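PDB 4OXI: enterobactin synthetase component F-related protein from Vibrio cholerae serotype O1, which probably activates glycine with ATP as glycyl-adenylate, serving an LPS modification pathway that gives resistance to antimicrobial peptides. Local coordinates for residues R331-G337 with Q354-Y360; D247-P251 with T370-F374; Y242-I246 with H271-Y275. All blocks are in the same frame, centred on the assembly; numbering follows the deposited sequence.

Contact 1: residues R331-G337 with Q354-Y360; sequences RLSFFCG and QPVINLY. With GAP (glycyl-adenosine-5'-phosphate), chain B.
The ring of F334 lies alongside I357, both side chains pointing the same way from the sheet, and its CD1 closes to 3.4 Å from I357 CB. F334 CD1 also lies 3.8 Å from CD1 of L359, the next residue on that face. These are the two parallel strands of a beta-alpha-beta unit: strand 332-336, helix 342-352 and strand 356-360, in the adenylate-forming domain. F334 is held from further out by F250, which meets it edge-to-face, while helix 342-352 covers the face bearing F335 and V356. There V356 CG1 sits near the plane of the F335 ring, at its edge, 4.0 Å from F335 CD2.

Between the strands the backbone bonds run regularly from S333 to L359. I357 N donates to S333 O at 2.7 Å, F335 N to I357 O, and L359 N to F335 O at 2.8 Å. The bond from S333 N to P355 O is longer and comes in tilted from the carbonyl plane. That same P355 O accepts a bond from a water that also joins S333 OG, whose other partner is W348. At the outer end Q354 lays its amide beside R331 CA and CB, its NE2 bonded to P328 O, while the R331 guanidinium leads off to a salt bridge with D256.

The opposite end forms part of the ligand pocket. N358, with CG anti to its backbone N (chi1 -168°), turns OD1 to the adenine amino group of glycyl-adenosine-5'-phosphate; N6 donates to N358 OD1 at 2.9 Å, in a bent bond, and to L359 O at 2.7 Å, more directly. Two acceptors thus grip one amino group. At the glycyl end, C336 SG comes within 3.4 Å of the ligand CA.

Contact 2: residues D247-P251 with T370-F374; sequences DKLFP and TYHRF
The C-terminal end of helix 236-249 meets strand 370-373 of the five-stranded mixed sheet, packing a leucine and a phenylalanine against a tyrosine and an arginine of the adenylation domain. L249, in the last turn of the helix, and Y371 reach for each other from opposite directions. The leucine methyl CD1 settles over one face of the phenol ring, 3.8 Å from the Y371 centroid and 25° off the ring normal, a CH-pi contact. It is shifted toward the hydroxyl-bearing side, so L249 CD1 is 3.5 Å from both Y371 CE2 and Y371 CZ.

F250, the first residue to leave helical geometry, brings a second ring to the same tyrosine. The pair is an offset T-shaped stack: the edge of F250 is directed at the Y371 face, with centroids 5.9 Å apart and planes at 83°. The closest atoms are F250 CZ and Y371 CD1 at 3.9 Å. Y371 reaches these neighbours with CG set between its backbone N and carbonyl carbon (chi1 77°), which turns the ring toward L249 and F250. F389 lies almost parallel to this ring and adds to the aromatic cluster.

R373, two residues further along the strand, runs out with its chain extended from CG to NE, bringing NH2 in plane with the Y371 ring at its edge. The guanidinium is inclined to the F250 ring rather than laid flat on it, with R373 NE 3.9 Å from F250 CE1. F250 is buried, and the contact is plain packing that seats a helix end against the sheet; at its outer margin, L249 CD2 approaches R373 NH1 to 4.4 Å.

Contact 3: residues Y242-I246 with H271-Y275; sequences YISQI and HDIFY
Y242 and H271 meet rim to rim, their ring planes 55° apart and neither ring lying over the face of the other. The phenol oxygen comes in near the plane of the imidazole, and the imidazole nitrogen lies in the plane of the phenol, so the two edges are joined by a short hydrogen bond, Y242 OH to H271 ND1 at 2.6 Å. Either atom could be the donor. Each ring leaves its helix with CG anti to the backbone N, Y242 at chi1 175°, which carries the hydroxyl across the gap between the helices. In this buried setting the bond gives both polar atoms a partner.

Beside the pair stands I246, at about a right angle to both H271 and Y275. Its two branches divide the work: I246 CG1 comes 4.0 Å from H271 CE1, while I246 CG2 touches the Y275 ring obliquely, 3.8 Å from Y275 CD1. The ring of H271 is also covered on one face by Y275 CB, a residue one turn further along its own helix.

Helix 236-249 and helix 268-279 thus pack across each other inside the adenylation domain; the axes of segments 242-246 and 271-275 are 10.4 Å apart at closest approach and cross at -69°. The Y242 side chain stands about 8 Å, between nearest atoms, from the bound glycyl-adenosine-5'-phosphate, placing the polar end of this interface close to the ligand pocket. Y275 points its hydroxyl past the contact to F250 O, just beyond the end of helix 236-249, and its ring reaches L332 and F334 of the sheet.

Away from the aromatic pair, I243 crosses F274 obliquely. Its terminal methyl does the touching: I243 CD1 lies 3.7 Å from F274 CB, and the F274 ring itself turns away toward Y118 and I114 of helix 108-119.

Overall arrangement
From the N terminus, helix 236-249 and the turn that ends it supply the first segments of contacts 3 and 2 in succession. Contact 3 closes first, a short loop through strand 257-260 back to helix 268-279. Contact 2 opens before that closure and ends only at strand 370-373, so the two cross. Contact 1 follows contact 3 in series and lies wholly within the long loop of contact 2. Its second strand, 356-360, neighbours strand 370-373 in the sheet, with backbone bonds such as N358 N to H372 O. Together the contacts tie two crossing helices to one another and to the sheet whose strand ends border the adenylate.

Contact 1: residues R331-G337 with Q354-Y360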
loop_
_atom_site.group_PDB
_atom_site.type_symbol
_atom_site.label_atom_id
_atom_site.label_comp_id
_atom_site.label_asym_id
_atom_site.label_seq_id
_atom_site.Cartn_x
_atom_site.Cartn_y
_atom_site.Cartn_z
ATOM N N ARG A 331 -21.703 -3.295 -0.315
ATOM C CA ARG A 331 -22.220 -2.807 -1.603
ATOM C C ARG A 331 -21.121 -2.501 -2.613
ATOM O O ARG A 331 -21.379 -2.443 -3.818
ATOM C CB ARG A 331 -23.137 -1.594 -1.408
ATOM C CG ARG A 331 -22.431 -0.269 -1.159
ATOM C CD ARG A 331 -23.474 0.833 -0.900
ATOM N NE ARG A 331 -22.868 2.150 -0.741
ATOM C CZ ARG A 331 -22.475 2.920 -1.756
ATOM N NH1 ARG A 331 -22.611 2.504 -3.012
ATOM N NH2 ARG A 331 -21.928 4.103 -1.515
ATOM N N LEU A 332 -19.896 -2.319 -2.127
ATOM C CA LEU A 332 -18.761 -2.112 -3.017
ATOM C C LEU A 332 -17.541 -2.921 -2.574
ATOM O O LEU A 332 -17.002 -2.698 -1.484
ATOM C CB LEU A 332 -18.407 -0.625 -3.110
ATOM C CG LEU A 332 -19.253 0.293 -4.000
ATOM C CD1 LEU A 332 -19.016 1.750 -3.631
ATOM C CD2 LEU A 332 -18.947 0.068 -5.480
ATOM N N SER A 333 -17.103 -3.839 -3.437
ATOM C CA SER A 333 -15.959 -4.702 -3.170
ATOM C C SER A 333 -14.871 -4.385 -4.167
ATOM O O SER A 333 -15.059 -4.597 -5.375
ATOM C CB SER A 333 -16.348 -6.170 -3.345
ATOM O OG SER A 333 -17.230 -6.598 -2.318
ATOM N N PHE A 334 -13.733 -3.884 -3.688
ATOM C CA PHE A 334 -12.611 -3.641 -4.593
ATOM C C PHE A 334 -11.502 -4.654 -4.326
ATOM O O PHE A 334 -11.238 -5.001 -3.170
ATOM C CB PHE A 334 -12.040 -2.236 -4.407
ATOM C CG PHE A 334 -13.001 -1.114 -4.708
ATOM C CD1 PHE A 334 -13.052 -0.549 -5.973
ATOM C CD2 PHE A 334 -13.802 -0.577 -3.707
ATOM C CE1 PHE A 334 -13.917 0.516 -6.248
ATOM C CE2 PHE A 334 -14.655 0.468 -3.969
ATOM C CZ PHE A 334 -14.711 1.021 -5.249
ATOM N N PHE A 335 -10.845 -5.120 -5.382
ATOM C CA PHE A 335 -9.679 -5.978 -5.224
ATOM C C PHE A 335 -8.527 -5.437 -6.060
ATOM O O PHE A 335 -8.733 -4.986 -7.191
ATOM C CB PHE A 335 -10.022 -7.426 -5.581
ATOM C CG PHE A 335 -11.056 -8.025 -4.663
ATOM C CD1 PHE A 335 -10.735 -8.342 -3.346
ATOM C CD2 PHE A 335 -12.355 -8.221 -5.091
ATOM C CE1 PHE A 335 -11.694 -8.868 -2.476
ATOM C CE2 PHE A 335 -13.315 -8.754 -4.231
ATOM C CZ PHE A 335 -12.985 -9.066 -2.921
ATOM N N CYS A 336 -7.322 -5.440 -5.490
ATOM C CA CYS A 336 -6.159 -4.905 -6.183
ATOM C C CYS A 336 -4.945 -5.700 -5.785
ATOM O O CYS A 336 -4.882 -6.225 -4.662
ATOM C CB CYS A 336 -5.919 -3.444 -5.788
ATOM S SG CYS A 336 -4.609 -2.611 -6.762
ATOM N N GLY A 337 -3.976 -5.796 -6.688
ATOM C CA GLY A 337 -2.678 -6.318 -6.307
ATOM C C GLY A 337 -2.227 -7.589 -6.990
ATOM O O GLY A 337 -1.021 -7.789 -7.164
ATOM N N GLN A 354 -23.610 -7.855 -4.954
ATOM C CA GLN A 354 -23.377 -6.448 -5.274
ATOM C C GLN A 354 -22.073 -6.219 -6.065
ATOM O O GLN A 354 -21.291 -7.153 -6.238
ATOM C CB GLN A 354 -23.503 -5.625 -3.986
ATOM C CG GLN A 354 -24.979 -5.492 -3.573
ATOM C CD GLN A 354 -25.177 -4.849 -2.222
ATOM O OE1 GLN A 354 -25.558 -3.689 -2.135
ATOM N NE2 GLN A 354 -24.938 -5.608 -1.156
ATOM N N PRO A 355 -21.869 -4.999 -6.604
ATOM C CA PRO A 355 -20.715 -4.787 -7.494
ATOM C C PRO A 355 -19.330 -5.188 -6.937
ATOM O O PRO A 355 -19.026 -4.982 -5.758
ATOM C CB PRO A 355 -20.758 -3.279 -7.762
ATOM C CG PRO A 355 -22.230 -2.934 -7.708
ATOM C CD PRO A 355 -22.816 -3.859 -6.650
ATOM N N VAL A 356 -18.510 -5.767 -7.811
ATOM C CA VAL A 356 -17.142 -6.142 -7.505
ATOM C C VAL A 356 -16.277 -5.412 -8.524
ATOM O O VAL A 356 -16.582 -5.439 -9.708
ATOM C CB VAL A 356 -16.955 -7.661 -7.654
ATOM C CG1 VAL A 356 -15.500 -8.035 -7.579
ATOM C CG2 VAL A 356 -17.759 -8.408 -6.578
ATOM N N ILE A 357 -15.222 -4.739 -8.071
ATOM C CA ILE A 357 -14.412 -3.904 -8.956
ATOM C C ILE A 357 -12.960 -4.368 -8.937
ATOM O O ILE A 357 -12.358 -4.453 -7.865
ATOM C CB ILE A 357 -14.437 -2.427 -8.506
ATOM C CG1 ILE A 357 -15.868 -1.924 -8.304
ATOM C CG2 ILE A 357 -13.678 -1.537 -9.489
ATOM C CD1 ILE A 357 -16.739 -2.080 -9.523
ATOM N N ASN A 358 -12.396 -4.675 -10.103
ATOM C CA ASN A 358 -10.977 -5.033 -10.195
ATOM C C ASN A 358 -10.197 -3.740 -10.337
ATOM O O ASN A 358 -10.529 -2.930 -11.197
ATOM C CB ASN A 358 -10.718 -5.946 -11.410
ATOM C CG ASN A 358 -9.328 -6.594 -11.391
ATOM O OD1 ASN A 358 -8.622 -6.564 -10.378
ATOM N ND2 ASN A 358 -8.946 -7.212 -12.511
ATOM N N LEU A 359 -9.194 -3.516 -9.491
ATOM C CA LEU A 359 -8.366 -2.313 -9.611
ATOM C C LEU A 359 -6.943 -2.735 -9.914
ATOM O O LEU A 359 -6.463 -3.709 -9.333
ATOM C CB LEU A 359 -8.352 -1.513 -8.310
ATOM C CG LEU A 359 -9.599 -0.807 -7.798
ATOM C CD1 LEU A 359 -9.324 -0.052 -6.466
ATOM C CD2 LEU A 359 -10.068 0.141 -8.844
ATOM N N TYR A 360 -6.261 -2.004 -10.798
ATOM C CA TYR A 360 -4.866 -2.300 -11.112
ATOM C C TYR A 360 -3.982 -1.059 -11.022
ATOM O O TYR A 360 -4.374 0.031 -11.441
ATOM C CB TYR A 360 -4.699 -2.955 -12.510
ATOM C CG TYR A 360 -3.304 -2.752 -13.071
ATOM C CD1 TYR A 360 -2.295 -3.689 -12.847
ATOM C CD2 TYR A 360 -2.977 -1.600 -13.785
ATOM C CE1 TYR A 360 -1.002 -3.480 -13.329
ATOM C CE2 TYR A 360 -1.690 -1.378 -14.253
ATOM C CZ TYR A 360 -0.712 -2.325 -14.032
ATOM O OH TYR A 360 0.567 -2.103 -14.512
HETATM N N GAP B . -0.961 -0.288 -5.518
HETATM C CA GAP B . -1.594 -1.639 -5.498
HETATM C C GAP B . -0.473 -2.660 -5.541
HETATM O O GAP B . -0.673 -3.860 -5.503
HETATM P PA GAP B . 2.257 -2.969 -5.646
HETATM O O1A GAP B . 3.266 -1.953 -6.119
HETATM O O2A GAP B . 2.444 -3.687 -4.319
HETATM O O3A GAP B . 0.881 -2.147 -5.644
HETATM C "C5'" GAP B . 2.074 -3.592 -8.186
HETATM O "O5'" GAP B . 2.113 -4.045 -6.832
HETATM C "C4'" GAP B . 2.002 -4.797 -9.102
HETATM O "O4'" GAP B . 0.946 -5.659 -8.670
HETATM C "C3'" GAP B . 1.614 -4.445 -10.521
HETATM O "O3'" GAP B . 2.750 -4.030 -11.279
HETATM C "C2'" GAP B . 1.005 -5.746 -11.014
HETATM O "O2'" GAP B . 2.025 -6.688 -11.308
HETATM C "C1'" GAP B . 0.351 -6.322 -9.785
HETATM N N9 GAP B . -1.095 -6.006 -9.806
HETATM C C8 GAP B . -1.683 -4.978 -9.166
HETATM N N7 GAP B . -3.024 -4.976 -9.372
HETATM C C5 GAP B . -3.304 -6.024 -10.177
HETATM C C6 GAP B . -4.523 -6.585 -10.796
HETATM N N6 GAP B . -5.741 -6.027 -10.567
HETATM N N1 GAP B . -4.374 -7.683 -11.576
HETATM C C2 GAP B . -3.168 -8.254 -11.799
HETATM N N3 GAP B . -2.022 -7.788 -11.265
HETATM C C4 GAP B . -2.029 -6.700 -10.458
HETATM O O HOH W 1 -19.923 -6.142 -3.354
#

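Contact 2: residues D247-P251 with T370-F374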
loop_
_atom_site.group_PDB
_atom_site.type_symbol
_atom_site.label_atom_id
_atom_site.label_comp_id
_atom_site.label_asym_id
_atom_site.label_seq_id
_atom_site.Cartn_x
_atom_site.Cartn_y
_atom_site.Cartn_z
ATOM N N ASP A 247 -13.590 8.796 -6.035
ATOM C CA ASP A 247 -14.762 9.430 -5.456
ATOM C C ASP A 247 -15.850 9.736 -6.502
ATOM O O ASP A 247 -17.040 9.638 -6.213
ATOM C CB ASP A 247 -14.368 10.698 -4.723
ATOM C CG ASP A 247 -15.563 11.546 -4.368
ATOM O OD1 ASP A 247 -16.376 11.087 -3.535
ATOM O OD2 ASP A 247 -15.688 12.667 -4.915
ATOM N N LYS A 248 -15.451 10.085 -7.721
ATOM C CA LYS A 248 -16.450 10.409 -8.733
ATOM C C LYS A 248 -17.024 9.181 -9.447
ATOM O O LYS A 248 -18.208 9.159 -9.766
ATOM C CB LYS A 248 -15.946 11.481 -9.710
ATOM C CG LYS A 248 -15.118 10.987 -10.875
ATOM C CD LYS A 248 -15.378 11.879 -12.088
ATOM C CE LYS A 248 -14.473 11.545 -13.253
ATOM N NZ LYS A 248 -13.076 12.001 -13.009
ATOM N N LEU A 249 -16.207 8.150 -9.664
ATOM C CA LEU A 249 -16.722 6.879 -10.191
ATOM C C LEU A 249 -17.550 6.074 -9.189
ATOM O O LEU A 249 -18.556 5.455 -9.559
ATOM C CB LEU A 249 -15.586 6.005 -10.703
ATOM C CG LEU A 249 -15.076 6.354 -12.091
ATOM C CD1 LEU A 249 -14.019 5.356 -12.500
ATOM C CD2 LEU A 249 -16.236 6.351 -13.069
ATOM N N PHE A 250 -17.122 6.065 -7.926
ATOM C CA PHE A 250 -17.804 5.275 -6.905
ATOM C C PHE A 250 -18.018 6.091 -5.635
ATOM O O PHE A 250 -17.384 5.833 -4.608
ATOM C CB PHE A 250 -16.987 4.028 -6.581
ATOM C CG PHE A 250 -16.565 3.261 -7.793
ATOM C CD1 PHE A 250 -17.450 2.413 -8.431
ATOM C CD2 PHE A 250 -15.285 3.396 -8.296
ATOM C CE1 PHE A 250 -17.068 1.708 -9.550
ATOM C CE2 PHE A 250 -14.887 2.695 -9.417
ATOM C CZ PHE A 250 -15.780 1.850 -10.051
ATOM N N PRO A 251 -18.929 7.072 -5.694
ATOM C CA PRO A 251 -19.129 7.962 -4.545
ATOM C C PRO A 251 -19.729 7.240 -3.344
ATOM O O PRO A 251 -20.602 6.388 -3.505
ATOM C CB PRO A 251 -20.106 9.015 -5.083
ATOM C CG PRO A 251 -20.858 8.306 -6.183
ATOM C CD PRO A 251 -19.865 7.352 -6.799
ATOM N N THR A 370 -6.023 1.750 -13.310
ATOM C CA THR A 370 -7.161 1.284 -14.085
ATOM C C THR A 370 -8.137 0.540 -13.202
ATOM O O THR A 370 -7.810 0.155 -12.068
ATOM C CB THR A 370 -6.755 0.318 -15.211
ATOM O OG1 THR A 370 -6.394 -0.945 -14.635
ATOM C CG2 THR A 370 -5.585 0.879 -16.039
ATOM N N TYR A 371 -9.325 0.307 -13.744
ATOM C CA TYR A 371 -10.385 -0.390 -13.028
ATOM C C TYR A 371 -11.280 -1.099 -14.035
ATOM O O TYR A 371 -11.354 -0.711 -15.205
ATOM C CB TYR A 371 -11.240 0.599 -12.246
ATOM C CG TYR A 371 -12.213 1.344 -13.135
ATOM C CD1 TYR A 371 -13.554 0.980 -13.192
ATOM C CD2 TYR A 371 -11.786 2.406 -13.930
ATOM C CE1 TYR A 371 -14.446 1.651 -14.013
ATOM C CE2 TYR A 371 -12.676 3.083 -14.757
ATOM C CZ TYR A 371 -14.003 2.700 -14.788
ATOM O OH TYR A 371 -14.891 3.367 -15.594
ATOM N N HIS A 372 -11.986 -2.115 -13.564
ATOM C CA HIS A 372 -12.927 -2.822 -14.392
ATOM C C HIS A 372 -14.037 -3.403 -13.531
ATOM O O HIS A 372 -13.754 -4.160 -12.604
ATOM C CB HIS A 372 -12.227 -3.966 -15.104
ATOM C CG HIS A 372 -13.103 -4.674 -16.084
ATOM N ND1 HIS A 372 -13.509 -4.091 -17.267
ATOM C CD2 HIS A 372 -13.663 -5.908 -16.056
ATOM C CE1 HIS A 372 -14.277 -4.942 -17.927
ATOM N NE2 HIS A 372 -14.387 -6.049 -17.214
ATOM N N ARG A 373 -15.295 -3.076 -13.823
ATOM C CA ARG A 373 -16.398 -3.720 -13.102
ATOM C C ARG A 373 -16.535 -5.174 -13.535
ATOM O O ARG A 373 -16.672 -5.472 -14.727
ATOM C CB ARG A 373 -17.727 -3.005 -13.327
ATOM C CG ARG A 373 -17.750 -1.589 -12.827
ATOM C CD ARG A 373 -19.159 -0.981 -12.900
ATOM N NE ARG A 373 -19.087 0.455 -12.645
ATOM C CZ ARG A 373 -18.654 1.347 -13.536
ATOM N NH1 ARG A 373 -18.607 2.637 -13.213
ATOM N NH2 ARG A 373 -18.264 0.952 -14.751
ATOM N N PHE A 374 -16.494 -6.078 -12.562
ATOM C CA PHE A 374 -16.638 -7.489 -12.836
ATOM C C PHE A 374 -17.996 -7.750 -13.498
ATOM O O PHE A 374 -19.036 -7.319 -12.993
ATOM C CB PHE A 374 -16.533 -8.273 -11.537
ATOM C CG PHE A 374 -16.855 -9.720 -11.679
ATOM C CD1 PHE A 374 -16.037 -10.554 -12.416
ATOM C CD2 PHE A 374 -17.984 -10.255 -11.068
ATOM C CE1 PHE A 374 -16.333 -11.913 -12.541
ATOM C CE2 PHE A 374 -18.292 -11.606 -11.185
ATOM C CZ PHE A 374 -17.463 -12.438 -11.918
#

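Contact 3: residues Y242-I246 with H271-Y275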
loop_
_atom_site.group_PDB
_atom_site.type_symbol
_atom_site.label_atom_id
_atom_site.label_comp_id
_atom_site.label_asym_id
_atom_site.label_seq_id
_atom_site.Cartn_x
_atom_site.Cartn_y
_atom_site.Cartn_z
ATOM N N TYR A 242 -5.791 10.588 -7.631
ATOM C CA TYR A 242 -6.380 9.264 -7.399
ATOM C C TYR A 242 -7.686 9.320 -6.643
ATOM O O TYR A 242 -8.682 8.764 -7.085
ATOM C CB TYR A 242 -5.447 8.326 -6.633
ATOM C CG TYR A 242 -6.147 7.023 -6.305
ATOM C CD1 TYR A 242 -6.318 6.049 -7.278
ATOM C CD2 TYR A 242 -6.660 6.774 -5.036
ATOM C CE1 TYR A 242 -6.961 4.851 -6.999
ATOM C CE2 TYR A 242 -7.314 5.564 -4.739
ATOM C CZ TYR A 242 -7.458 4.612 -5.727
ATOM O OH TYR A 242 -8.101 3.418 -5.459
ATOM N N ILE A 243 -7.675 9.968 -5.485
ATOM C CA ILE A 243 -8.878 10.064 -4.668
ATOM C C ILE A 243 -10.057 10.679 -5.437
ATOM O O ILE A 243 -11.185 10.173 -5.360
ATOM C CB ILE A 243 -8.621 10.872 -3.397
ATOM C CG1 ILE A 243 -7.559 10.183 -2.534
ATOM C CG2 ILE A 243 -9.899 11.002 -2.602
ATOM C CD1 ILE A 243 -7.984 8.787 -2.080
ATOM N N SER A 244 -9.801 11.757 -6.183
ATOM C CA SER A 244 -10.878 12.388 -6.961
ATOM C C SER A 244 -11.453 11.440 -8.022
ATOM O O SER A 244 -12.654 11.449 -8.257
ATOM C CB SER A 244 -10.419 13.688 -7.623
ATOM O OG SER A 244 -9.672 13.393 -8.787
ATOM N N GLN A 245 -10.612 10.617 -8.650
ATOM C CA GLN A 245 -11.113 9.655 -9.636
ATOM C C GLN A 245 -12.044 8.657 -8.974
ATOM O O GLN A 245 -13.145 8.398 -9.461
ATOM C CB GLN A 245 -9.983 8.872 -10.315
ATOM C CG GLN A 245 -8.911 9.702 -10.994
ATOM C CD GLN A 245 -9.452 10.626 -12.079
ATOM O OE1 GLN A 245 -10.479 10.343 -12.704
ATOM N NE2 GLN A 245 -8.749 11.735 -12.312
ATOM N N ILE A 246 -11.602 8.088 -7.857
ATOM C CA ILE A 246 -12.379 7.036 -7.210
ATOM C C ILE A 246 -13.674 7.594 -6.594
ATOM O O ILE A 246 -14.739 6.972 -6.667
ATOM C CB ILE A 246 -11.505 6.238 -6.205
ATOM C CG1 ILE A 246 -11.900 4.770 -6.218
ATOM C CG2 ILE A 246 -11.518 6.840 -4.808
ATOM C CD1 ILE A 246 -11.189 4.009 -7.315
ATOM N N HIS A 271 -5.754 4.389 0.156
ATOM C CA HIS A 271 -7.091 4.423 -0.429
ATOM C C HIS A 271 -8.163 4.352 0.676
ATOM O O HIS A 271 -9.025 5.234 0.759
ATOM C CB HIS A 271 -7.221 3.283 -1.435
ATOM C CG HIS A 271 -8.630 2.954 -1.819
ATOM N ND1 HIS A 271 -9.112 3.142 -3.097
ATOM C CD2 HIS A 271 -9.645 2.406 -1.112
ATOM C CE1 HIS A 271 -10.367 2.740 -3.154
ATOM N NE2 HIS A 271 -10.714 2.283 -1.966
ATOM N N ASP A 272 -8.098 3.324 1.527
ATOM C CA ASP A 272 -9.092 3.134 2.592
ATOM C C ASP A 272 -9.294 4.423 3.382
ATOM O O ASP A 272 -10.428 4.888 3.576
ATOM C CB ASP A 272 -8.653 2.036 3.590
ATOM C CG ASP A 272 -8.370 0.678 2.923
ATOM O OD1 ASP A 272 -8.988 0.370 1.874
ATOM O OD2 ASP A 272 -7.528 -0.102 3.465
ATOM N N ILE A 273 -8.181 4.990 3.839
ATOM C CA ILE A 273 -8.200 6.144 4.739
ATOM C C ILE A 273 -8.793 7.398 4.102
ATOM O O ILE A 273 -9.633 8.068 4.705
ATOM C CB ILE A 273 -6.774 6.467 5.260
ATOM C CG1 ILE A 273 -6.253 5.332 6.139
ATOM C CG2 ILE A 273 -6.761 7.758 6.039
ATOM C CD1 ILE A 273 -4.843 5.584 6.689
ATOM N N PHE A 274 -8.365 7.735 2.889
ATOM C CA PHE A 274 -8.801 8.999 2.305
ATOM C C PHE A 274 -10.123 8.906 1.561
ATOM O O PHE A 274 -10.841 9.903 1.456
ATOM C CB PHE A 274 -7.675 9.641 1.484
ATOM C CG PHE A 274 -6.536 10.090 2.340
ATOM C CD1 PHE A 274 -6.629 11.279 3.052
ATOM C CD2 PHE A 274 -5.403 9.302 2.490
ATOM C CE1 PHE A 274 -5.607 11.684 3.877
ATOM C CE2 PHE A 274 -4.372 9.704 3.313
ATOM C CZ PHE A 274 -4.470 10.895 4.008
ATOM N N TYR A 275 -10.442 7.704 1.077
ATOM C CA TYR A 275 -11.758 7.405 0.522
ATOM C C TYR A 275 -12.802 7.603 1.616
ATOM O O TYR A 275 -13.846 8.211 1.400
ATOM C CB TYR A 275 -11.790 5.945 0.116
ATOM C CG TYR A 275 -12.876 5.511 -0.841
ATOM C CD1 TYR A 275 -13.575 6.423 -1.636
ATOM C CD2 TYR A 275 -13.174 4.166 -0.974
ATOM C CE1 TYR A 275 -14.553 5.982 -2.541
ATOM C CE2 TYR A 275 -14.124 3.725 -1.856
ATOM C CZ TYR A 275 -14.816 4.627 -2.636
ATOM O OH TYR A 275 -15.764 4.120 -3.494
#